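Local coordinates for protein 4-hydroxybutyrate coenzyme A transferase (PDB 2OAS) that probably transfers coenzyme A between short-chain carboxylates such as acetate and 4-hydroxybutyrate, and binds coenzyme A, at residues D36-H41 and E59-P64; R73-G78 and D91-F96; E99-F104 and D285-N290; I111-I116 and K145-I150. One frame throughout, in Å; residues are numbered along the deposited sequence.

Interaction 1: D36-H41 and E59-P64; sequences DALAKH and ESLSHP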
# COMPACT_ATOMS: atom_id res chain seq x y z
N ASP A 36 33.45 -2.14 -14.37
CA ASP A 36 34.09 -1.98 -15.68
C ASP A 36 34.97 -3.18 -15.95
O ASP A 36 35.10 -3.62 -17.08
CB ASP A 36 34.91 -0.69 -15.77
CG ASP A 36 34.04 0.55 -15.94
OD1 ASP A 36 32.82 0.41 -16.15
OD2 ASP A 36 34.58 1.68 -15.88
N ALA A 37 35.58 -3.73 -14.90
CA ALA A 37 36.43 -4.89 -15.10
C ALA A 37 35.56 -6.11 -15.44
O ALA A 37 35.98 -7.00 -16.17
CB ALA A 37 37.26 -5.17 -13.86
N LEU A 38 34.34 -6.12 -14.92
CA LEU A 38 33.41 -7.21 -15.16
C LEU A 38 32.86 -7.09 -16.58
O LEU A 38 32.37 -8.06 -17.15
CB LEU A 38 32.26 -7.15 -14.15
CG LEU A 38 31.15 -8.18 -14.24
CD1 LEU A 38 31.72 -9.58 -14.05
CD2 LEU A 38 30.09 -7.89 -13.20
N ALA A 39 32.94 -5.88 -17.13
CA ALA A 39 32.45 -5.63 -18.49
C ALA A 39 33.27 -6.46 -19.46
O ALA A 39 32.83 -6.76 -20.57
CB ALA A 39 32.58 -4.14 -18.83
N LYS A 40 34.48 -6.82 -19.04
CA LYS A 40 35.34 -7.64 -19.87
C LYS A 40 35.38 -9.09 -19.43
O LYS A 40 35.14 -9.99 -20.24
CB LYS A 40 36.75 -7.05 -19.90
CG LYS A 40 36.90 -5.95 -20.95
CD LYS A 40 37.02 -4.58 -20.33
CE LYS A 40 38.38 -4.42 -19.69
NZ LYS A 40 38.62 -3.01 -19.27
N HIS A 41 35.67 -9.32 -18.15
CA HIS A 41 35.74 -10.67 -17.60
C HIS A 41 34.47 -11.49 -17.91
O HIS A 41 34.55 -12.68 -18.20
CB HIS A 41 35.94 -10.61 -16.08
CG HIS A 41 35.94 -11.95 -15.41
ND1 HIS A 41 36.90 -12.90 -15.65
CD2 HIS A 41 35.08 -12.50 -14.53
CE1 HIS A 41 36.65 -13.98 -14.93
NE2 HIS A 41 35.54 -13.77 -14.25
N GLU A 59 27.13 2.12 -17.39
CA GLU A 59 26.68 1.91 -18.76
C GLU A 59 27.57 0.99 -19.57
O GLU A 59 27.20 0.60 -20.68
CB GLU A 59 26.50 3.24 -19.51
CG GLU A 59 27.57 4.27 -19.27
CD GLU A 59 27.39 4.97 -17.94
OE1 GLU A 59 26.28 5.47 -17.68
OE2 GLU A 59 28.36 5.03 -17.15
N SER A 60 28.73 0.65 -19.03
CA SER A 60 29.63 -0.26 -19.75
C SER A 60 29.05 -1.68 -19.72
O SER A 60 29.30 -2.48 -20.62
CB SER A 60 31.03 -0.25 -19.12
OG SER A 60 31.03 -0.80 -17.82
N LEU A 61 28.26 -1.98 -18.69
CA LEU A 61 27.64 -3.28 -18.56
C LEU A 61 26.36 -3.41 -19.38
O LEU A 61 25.71 -4.45 -19.37
CB LEU A 61 27.32 -3.57 -17.10
CG LEU A 61 28.51 -3.89 -16.20
CD1 LEU A 61 28.02 -4.08 -14.77
CD2 LEU A 61 29.21 -5.13 -16.70
N SER A 62 26.00 -2.35 -20.09
CA SER A 62 24.80 -2.38 -20.90
C SER A 62 25.15 -2.43 -22.39
O SER A 62 24.29 -2.27 -23.25
CB SER A 62 23.93 -1.16 -20.62
OG SER A 62 24.60 0.03 -20.98
N HIS A 63 26.43 -2.66 -22.67
CA HIS A 63 26.93 -2.75 -24.04
C HIS A 63 26.46 -4.08 -24.65
O HIS A 63 26.50 -5.12 -23.98
CB HIS A 63 28.46 -2.68 -24.03
CG HIS A 63 29.07 -2.46 -25.38
ND1 HIS A 63 29.36 -3.50 -26.24
CD2 HIS A 63 29.41 -1.33 -26.04
CE1 HIS A 63 29.86 -3.01 -27.36
NE2 HIS A 63 29.90 -1.69 -27.26
N PRO A 64 26.01 -4.04 -25.92
CA PRO A 64 25.51 -5.21 -26.65
C PRO A 64 26.42 -6.42 -26.57
O PRO A 64 25.97 -7.57 -26.63
CB PRO A 64 25.36 -4.68 -28.08
CG PRO A 64 24.96 -3.25 -27.84
CD PRO A 64 25.94 -2.84 -26.76
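Ser60 meets the helix through its hydroxyl, OG donating to Asp36 OD1 over 2.7 Å in the single hydrogen bond between 36-41 and 59-64. The carboxylate oxygen is reached on its anti side, 30° out of the carboxylate plane. The other carboxylate oxygen is held too: OD2 makes a salt bridge with Lys32, one turn earlier in the helix. With two partners on its two oxygens, the carboxylate probably stays ionised. Beside this bond the methyl of Ala39 packs against the serine, CB to Ser60 OG 3.8 Å. Helix 32-41 is the connection of a beta-alpha-beta crossover between the adjacent parallel strands 21-24 and 48-52. The loop holding Ser60 follows strand 48-52 and leads to strand 70-74. Leu61 sends its CD2 branch to the helix backbone, 3.7 Å from Ala39 CA, and the same methyl lies 4.4 Å from Leu38 CG. Leu61 CG, anti to the residue's own carbonyl carbon (chi1 -73°), lets CD2 reach the helix; the side chain also packs on Leu70 and His72 of strand 70-74. Ser62 turns back on its own loop, OG donating to Glu59 O at 2.7 Å with a C=O...donor angle of 117°, tying together the turn carrying Ser60 and Leu61.

Interaction 2: R73-G78 and D91-F96; sequences RCFFGG and DYVPIF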
# COMPACT_ATOMS: atom_id res chain seq x y z
N ARG A 73 18.86 -7.65 -13.79
CA ARG A 73 17.59 -7.95 -13.10
C ARG A 73 17.37 -6.74 -12.18
O ARG A 73 17.96 -6.65 -11.11
CB ARG A 73 17.69 -9.23 -12.27
CG ARG A 73 16.35 -9.78 -11.79
CD ARG A 73 16.53 -11.17 -11.19
NE ARG A 73 15.31 -11.74 -10.62
CZ ARG A 73 14.32 -12.28 -11.32
NH1 ARG A 73 14.39 -12.34 -12.65
NH2 ARG A 73 13.27 -12.80 -10.70
N CYS A 74 16.52 -5.83 -12.62
CA CYS A 74 16.28 -4.60 -11.88
C CYS A 74 15.10 -4.50 -10.95
O CYS A 74 13.96 -4.79 -11.34
CB CYS A 74 16.19 -3.44 -12.87
SG CYS A 74 17.51 -3.38 -14.07
N PHE A 75 15.37 -4.06 -9.73
CA PHE A 75 14.34 -3.84 -8.74
C PHE A 75 13.94 -2.38 -8.92
O PHE A 75 12.94 -1.92 -8.39
CB PHE A 75 14.90 -4.06 -7.33
CG PHE A 75 15.19 -5.49 -7.02
CD1 PHE A 75 16.40 -5.87 -6.48
CD2 PHE A 75 14.22 -6.47 -7.26
CE1 PHE A 75 16.67 -7.20 -6.20
CE2 PHE A 75 14.48 -7.80 -6.98
CZ PHE A 75 15.71 -8.17 -6.45
N PHE A 76 14.75 -1.67 -9.69
CA PHE A 76 14.52 -0.26 -9.96
C PHE A 76 15.34 0.08 -11.18
O PHE A 76 16.55 -0.15 -11.20
CB PHE A 76 15.00 0.59 -8.80
CG PHE A 76 14.45 1.97 -8.78
CD1 PHE A 76 13.37 2.29 -7.95
CD2 PHE A 76 15.03 2.98 -9.56
CE1 PHE A 76 12.89 3.59 -7.88
CE2 PHE A 76 14.55 4.29 -9.50
CZ PHE A 76 13.48 4.59 -8.66
N GLY A 77 14.70 0.64 -12.19
CA GLY A 77 15.41 0.99 -13.41
C GLY A 77 16.21 2.29 -13.36
O GLY A 77 15.99 3.17 -12.52
N GLY A 78 17.15 2.39 -14.29
CA GLY A 78 17.99 3.57 -14.38
C GLY A 78 18.29 3.93 -15.83
O GLY A 78 17.79 3.29 -16.76
N ASP A 91 15.34 -7.58 -17.15
CA ASP A 91 14.16 -7.93 -16.40
C ASP A 91 13.88 -6.93 -15.29
O ASP A 91 14.80 -6.48 -14.61
CB ASP A 91 14.32 -9.31 -15.79
CG ASP A 91 14.41 -10.38 -16.83
OD1 ASP A 91 13.59 -10.31 -17.77
OD2 ASP A 91 15.27 -11.28 -16.72
N TYR A 92 12.61 -6.58 -15.12
CA TYR A 92 12.19 -5.66 -14.08
C TYR A 92 11.34 -6.41 -13.07
O TYR A 92 10.30 -7.00 -13.42
CB TYR A 92 11.37 -4.52 -14.66
CG TYR A 92 10.64 -3.69 -13.61
CD1 TYR A 92 9.25 -3.60 -13.61
CD2 TYR A 92 11.34 -2.96 -12.66
CE1 TYR A 92 8.58 -2.80 -12.68
CE2 TYR A 92 10.68 -2.16 -11.73
CZ TYR A 92 9.31 -2.08 -11.75
OH TYR A 92 8.65 -1.24 -10.88
N VAL A 93 11.77 -6.37 -11.80
CA VAL A 93 11.07 -7.03 -10.72
C VAL A 93 10.45 -6.01 -9.78
O VAL A 93 11.14 -5.41 -8.98
CB VAL A 93 12.02 -7.95 -9.92
CG1 VAL A 93 11.26 -8.64 -8.78
CG2 VAL A 93 12.63 -8.99 -10.85
N PRO A 94 9.14 -5.80 -9.88
CA PRO A 94 8.51 -4.82 -8.99
C PRO A 94 8.55 -5.27 -7.52
O PRO A 94 8.14 -6.38 -7.20
CB PRO A 94 7.10 -4.71 -9.56
CG PRO A 94 6.83 -6.08 -10.08
CD PRO A 94 8.14 -6.46 -10.74
N ILE A 95 9.04 -4.40 -6.64
CA ILE A 95 9.13 -4.74 -5.21
C ILE A 95 9.41 -3.52 -4.35
O ILE A 95 10.22 -2.68 -4.72
CB ILE A 95 10.26 -5.75 -4.96
CG1 ILE A 95 10.36 -6.06 -3.46
CG2 ILE A 95 11.58 -5.19 -5.40
CD1 ILE A 95 11.28 -7.19 -3.16
N PHE A 96 8.76 -3.43 -3.19
CA PHE A 96 9.01 -2.29 -2.30
C PHE A 96 10.47 -2.35 -1.92
O PHE A 96 11.02 -3.43 -1.74
CB PHE A 96 8.15 -2.34 -1.03
CG PHE A 96 6.69 -2.37 -1.30
CD1 PHE A 96 6.09 -1.35 -2.03
CD2 PHE A 96 5.92 -3.46 -0.92
CE1 PHE A 96 4.75 -1.43 -2.40
CE2 PHE A 96 4.58 -3.55 -1.28
CZ PHE A 96 3.99 -2.53 -2.02
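Val93 lies between two unlike groups of segment 73-78 and gives each a different methyl. Its CG2 sits over the centre of one face of the Arg73 guanidinium, 3.7 Å from CZ. Arg73 reaches this position with CG anti to the backbone N (chi1 -166°) and the chain extended as far as NE. The other branch, CG1, approaches Phe75 CE2 at 3.8 Å, and here the two side chains run side by side in the same direction. Phe75 offers its ring edge to Val93 O, which lies in the ring plane, while Ile95 CG2 comes within 3.5 Å of Phe75 CD2. Behind these groups strands 70-74 and 91-92 pair in parallel, ends of a beta-alpha-beta unit connected by helix 82-86: Cys74 N donates to Asp91 O and Val93 N to Cys74 O, both at 2.7 Å, the latter with 171° at the hydrogen. Phe76, just beyond, touches coenzyme A. Arg73 NH1 and Asp91 OD2 stay 4.3 Å apart, too far for a salt bridge; Asp91 pairs with Arg71, and Arg73 NH2 with Glu399 of the second subunit. Main-chain bonds join the strands and apolar packing the loops after them; the arginine's charge is probably met mainly across the subunit interface.

Interaction 3: E99-F104 and D285-N290; sequences EVPKLF and DIEQVN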
# COMPACT_ATOMS: atom_id res chain seq x y z
N GLU A 99 11.29 -4.18 1.11
CA GLU A 99 11.09 -5.62 1.02
C GLU A 99 12.30 -6.34 0.43
O GLU A 99 12.41 -7.56 0.52
CB GLU A 99 9.88 -5.96 0.15
CG GLU A 99 8.53 -5.41 0.59
CD GLU A 99 8.02 -6.02 1.87
OE1 GLU A 99 7.98 -7.26 1.98
OE2 GLU A 99 7.62 -5.25 2.78
N VAL A 100 13.22 -5.59 -0.17
CA VAL A 100 14.38 -6.21 -0.78
C VAL A 100 15.25 -6.95 0.23
O VAL A 100 15.67 -8.07 -0.03
CB VAL A 100 15.21 -5.17 -1.53
CG1 VAL A 100 16.35 -5.85 -2.27
CG2 VAL A 100 14.31 -4.42 -2.52
N PRO A 101 15.55 -6.33 1.38
CA PRO A 101 16.39 -6.99 2.40
C PRO A 101 15.79 -8.31 2.85
O PRO A 101 16.50 -9.29 3.08
CB PRO A 101 16.42 -5.98 3.53
CG PRO A 101 16.35 -4.68 2.81
CD PRO A 101 15.25 -4.96 1.79
N LYS A 102 14.46 -8.33 2.95
CA LYS A 102 13.74 -9.53 3.37
C LYS A 102 13.82 -10.64 2.32
O LYS A 102 13.90 -11.83 2.66
CB LYS A 102 12.27 -9.20 3.65
CG LYS A 102 11.39 -10.43 3.85
CD LYS A 102 10.03 -10.30 3.13
CE LYS A 102 9.28 -11.66 3.09
NZ LYS A 102 7.88 -11.62 2.53
N LEU A 103 13.77 -10.27 1.04
CA LEU A 103 13.85 -11.23 -0.06
C LEU A 103 15.20 -11.94 0.01
O LEU A 103 15.32 -13.13 -0.31
CB LEU A 103 13.73 -10.51 -1.41
CG LEU A 103 13.47 -11.38 -2.65
CD1 LEU A 103 12.03 -11.87 -2.61
CD2 LEU A 103 13.69 -10.58 -3.91
N PHE A 104 16.22 -11.21 0.42
CA PHE A 104 17.55 -11.79 0.53
C PHE A 104 17.64 -12.62 1.79
O PHE A 104 17.98 -13.81 1.73
CB PHE A 104 18.63 -10.72 0.55
CG PHE A 104 18.73 -9.93 -0.72
CD1 PHE A 104 18.23 -10.43 -1.91
CD2 PHE A 104 19.35 -8.68 -0.71
CE1 PHE A 104 18.33 -9.70 -3.10
CE2 PHE A 104 19.47 -7.94 -1.89
CZ PHE A 104 18.95 -8.45 -3.09
N ASP A 285 19.60 0.99 7.34
CA ASP A 285 19.14 -0.04 6.42
C ASP A 285 17.71 0.25 5.95
O ASP A 285 16.83 0.45 6.78
CB ASP A 285 19.20 -1.41 7.12
CG ASP A 285 18.50 -2.52 6.34
OD1 ASP A 285 18.23 -2.35 5.13
OD2 ASP A 285 18.22 -3.57 6.95
N ILE A 286 17.49 0.25 4.64
CA ILE A 286 16.16 0.54 4.10
C ILE A 286 15.05 -0.30 4.71
O ILE A 286 13.89 0.11 4.73
CB ILE A 286 16.11 0.30 2.59
CG1 ILE A 286 16.71 -1.06 2.28
CG2 ILE A 286 16.83 1.41 1.85
CD1 ILE A 286 16.51 -1.48 0.86
N GLU A 287 15.37 -1.49 5.21
CA GLU A 287 14.34 -2.32 5.81
C GLU A 287 13.74 -1.62 7.02
O GLU A 287 12.63 -1.92 7.43
CB GLU A 287 14.92 -3.67 6.23
CG GLU A 287 13.87 -4.60 6.82
CD GLU A 287 14.40 -6.01 7.01
OE1 GLU A 287 13.69 -6.82 7.65
OE2 GLU A 287 15.50 -6.32 6.52
N GLN A 288 14.49 -0.67 7.58
CA GLN A 288 14.05 0.11 8.74
C GLN A 288 13.63 1.53 8.36
O GLN A 288 12.52 1.95 8.69
CB GLN A 288 15.16 0.20 9.79
CG GLN A 288 15.13 -0.87 10.86
CD GLN A 288 15.30 -2.26 10.29
OE1 GLN A 288 14.32 -2.98 10.08
NE2 GLN A 288 16.55 -2.64 10.02
N VAL A 289 14.52 2.26 7.69
CA VAL A 289 14.22 3.63 7.30
C VAL A 289 12.94 3.73 6.47
O VAL A 289 12.20 4.71 6.59
CB VAL A 289 15.39 4.28 6.50
CG1 VAL A 289 15.70 3.47 5.27
CG2 VAL A 289 15.03 5.71 6.11
N ASN A 290 12.67 2.71 5.64
CA ASN A 290 11.48 2.69 4.80
C ASN A 290 10.38 1.79 5.36
O ASN A 290 9.51 1.31 4.61
CB ASN A 290 11.84 2.24 3.38
CG ASN A 290 12.44 3.35 2.56
OD1 ASN A 290 13.35 4.05 3.02
ND2 ASN A 290 11.95 3.53 1.34
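Pro101 lays its ring over the start of helix 286-289, overlapping both Ile286 and Glu287. CG of the proline is 3.7 Å from Ile286 CG1, and the two side chains meet at a slant. Ile286 holds CG1 between its backbone N and carbonyl carbon (chi1 49°), which also brings CD1 to 3.8 Å from Pro101 CD. Glu287 runs alongside as an extended chain, its CB 3.8 Å from Pro101 CG. No hydrogen bond crosses between the segments; the contact is van der Waals packing, with the carboxylate oxygen Glu287 OE2 close against the proline, 3.1 Å from Pro101 CB. The carboxylates of Asp285 and Glu287 find their partners elsewhere. Asp285 is the N-cap of helix 286-289: its OD1 accepts from Glu287 N at 3.0 Å, almost straight (177° at the hydrogen) but from above the carboxylate plane, 75° out of it. Arg105 NH1, following the first segment, bridges Asp285 OD2 and Glu287 OE2 beside the proline and would probably stabilise their negative charge. Ile286 lies about 6 Å, side chain to side chain, from Glu233, the residue that binds CoA covalently. Lys102 NZ donates to Gly340 O of the second subunit. The contact joins the N-terminal and C-terminal family regions: helix 100-105 packs on helix 286-289 and also on helix 136-142, where Pro101 touches Ala138 and Phe104 rests on Ala139 and Val142.

Interaction 4: I111-I116 and K145-I150; sequences IDTAII and KIIAHI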
# COMPACT_ATOMS: atom_id res chain seq x y z
N ILE A 111 22.07 -15.09 -3.62
CA ILE A 111 23.09 -14.19 -4.12
C ILE A 111 24.44 -14.90 -3.98
O ILE A 111 24.88 -15.19 -2.87
CB ILE A 111 23.14 -12.89 -3.31
CG1 ILE A 111 21.82 -12.14 -3.49
CG2 ILE A 111 24.34 -12.07 -3.73
CD1 ILE A 111 21.73 -10.84 -2.75
N ASP A 112 25.10 -15.17 -5.11
CA ASP A 112 26.39 -15.85 -5.06
C ASP A 112 27.52 -14.90 -4.69
O ASP A 112 28.44 -15.28 -3.98
CB ASP A 112 26.70 -16.54 -6.40
CG ASP A 112 25.68 -17.64 -6.74
OD1 ASP A 112 25.38 -18.48 -5.87
OD2 ASP A 112 25.19 -17.66 -7.90
N THR A 113 27.45 -13.68 -5.18
CA THR A 113 28.48 -12.71 -4.84
C THR A 113 27.98 -11.28 -4.92
O THR A 113 27.20 -10.92 -5.80
CB THR A 113 29.75 -12.87 -5.75
OG1 THR A 113 29.99 -11.66 -6.46
CG2 THR A 113 29.58 -14.01 -6.73
N ALA A 114 28.44 -10.46 -3.98
CA ALA A 114 28.06 -9.05 -3.92
C ALA A 114 29.25 -8.16 -4.24
O ALA A 114 30.30 -8.27 -3.62
CB ALA A 114 27.53 -8.71 -2.55
N ILE A 115 29.07 -7.27 -5.21
CA ILE A 115 30.13 -6.34 -5.58
C ILE A 115 29.86 -5.06 -4.80
O ILE A 115 28.78 -4.47 -4.91
CB ILE A 115 30.09 -5.98 -7.08
CG1 ILE A 115 29.89 -7.23 -7.93
CG2 ILE A 115 31.38 -5.25 -7.44
CD1 ILE A 115 30.95 -8.29 -7.74
N ILE A 116 30.84 -4.62 -4.02
CA ILE A 116 30.61 -3.42 -3.24
C ILE A 116 31.79 -2.46 -3.21
O ILE A 116 32.91 -2.84 -3.54
CB ILE A 116 30.22 -3.78 -1.80
CG1 ILE A 116 31.37 -4.51 -1.11
CG2 ILE A 116 29.03 -4.71 -1.81
CD1 ILE A 116 31.06 -4.88 0.32
N LYS A 145 29.94 -14.99 -1.51
CA LYS A 145 31.25 -14.37 -1.37
C LYS A 145 31.13 -12.87 -1.66
O LYS A 145 30.19 -12.45 -2.32
CB LYS A 145 32.26 -15.00 -2.34
CG LYS A 145 31.94 -14.83 -3.81
CD LYS A 145 33.10 -15.37 -4.65
CE LYS A 145 32.82 -15.29 -6.14
NZ LYS A 145 31.75 -16.23 -6.55
N ILE A 146 32.06 -12.07 -1.15
CA ILE A 146 32.01 -10.63 -1.38
C ILE A 146 33.28 -10.10 -2.04
O ILE A 146 34.39 -10.46 -1.66
CB ILE A 146 31.77 -9.86 -0.06
CG1 ILE A 146 30.41 -10.23 0.52
CG2 ILE A 146 31.82 -8.36 -0.31
CD1 ILE A 146 30.21 -9.75 1.94
N ILE A 147 33.11 -9.26 -3.06
CA ILE A 147 34.23 -8.66 -3.78
C ILE A 147 34.10 -7.15 -3.54
O ILE A 147 33.19 -6.50 -4.04
CB ILE A 147 34.15 -8.99 -5.27
CG1 ILE A 147 34.42 -10.49 -5.46
CG2 ILE A 147 35.18 -8.16 -6.06
CD1 ILE A 147 34.23 -10.97 -6.88
N ALA A 148 35.01 -6.61 -2.75
CA ALA A 148 34.99 -5.21 -2.37
C ALA A 148 36.03 -4.34 -3.03
O ALA A 148 37.17 -4.75 -3.27
CB ALA A 148 35.13 -5.09 -0.85
N HIS A 149 35.64 -3.11 -3.30
CA HIS A 149 36.55 -2.19 -3.89
C HIS A 149 36.82 -1.14 -2.83
O HIS A 149 35.91 -0.44 -2.40
CB HIS A 149 35.91 -1.58 -5.15
CG HIS A 149 36.44 -0.23 -5.49
ND1 HIS A 149 37.79 0.05 -5.52
CD2 HIS A 149 35.80 0.93 -5.78
CE1 HIS A 149 37.96 1.33 -5.80
NE2 HIS A 149 36.77 1.88 -5.96
N ILE A 150 38.06 -1.08 -2.36
CA ILE A 150 38.42 -0.12 -1.34
C ILE A 150 38.75 1.23 -1.95
O ILE A 150 39.73 1.37 -2.70
CB ILE A 150 39.61 -0.61 -0.52
CG1 ILE A 150 39.24 -1.93 0.16
CG2 ILE A 150 40.01 0.47 0.49
CD1 ILE A 150 40.36 -2.55 0.96
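Ile116 and Ile146 form the apolar centre, with CD1 of Ile116 set 3.6 Å from CG2 of Ile146. The strands 113-118 and 145-150 are neighbours in the parallel sheet of the N-terminal region, an arrangement consistent with the Rossmann-like clan of the family, and helix 136-142 lies in the connection between them; over the short segments their directions differ by 16°. With chi1 at 64°, Ile116 CG1 is flanked by both backbone neighbours of CA and comes 3.8 Å from Ala148 CB, while CD1 reaches obliquely across to Ile146. Cys140 of helix 136-142 packs on both isoleucines. The reverse face carries Ile115 and Ile147, side by side and pointing the same way, with Ile115 CD1 4.1 Å from Ile147 CB; both rest on Leu34 of helix 32-41, so helices cover the two faces. Between the faces runs the regular parallel pattern. Ala114 N donates to Lys145 O, Ile147 N to Ala114 O, Ile116 N to Ile147 O, and at the far end His149 N to Ile116 O at 2.8 Å. Toward the polar edge the geometry is less regular: Lys145 N reaches Asp112 O at 2.9 Å with only 137° at the hydrogen. Here Asp112 OD2 accepts from Thr21 N, and Lys145 runs beside Thr113. The branch placement of Thr113 is doubtful: the side chain is near-eclipsed, and its OG1 is buried without a partner while its methyl CG2 falls 3.1 Å from Lys145 NZ. That NZ, after a bend at the end of the lysine chain, makes its salt bridge with Glu20 OE1.

Interactions 2 and 4 both pair neighbouring strands of the same parallel sheet, one at strand 91-92, outermost within this chain, and one further in; both are buried and combine main-chain hydrogen bonds with apolar packing. Interaction 1, partly buried near the periphery, relies on one side-chain hydrogen bond and a leucine methyl; its helix 32-41 also covers one face of interaction 4 through Leu34. Interaction 3 is buried, yet no hydrogen bond crosses it, and it alone brings together N- and C-terminal family regions. Interactions 2 and 3 touch, Phe75 CZ meeting Leu103 CD2 at 4.0 Å, and both reach the second subunit, whereas interactions 1 and 4 do not. Interaction 3 also meets interaction 4, where Phe104 packs on Ile111.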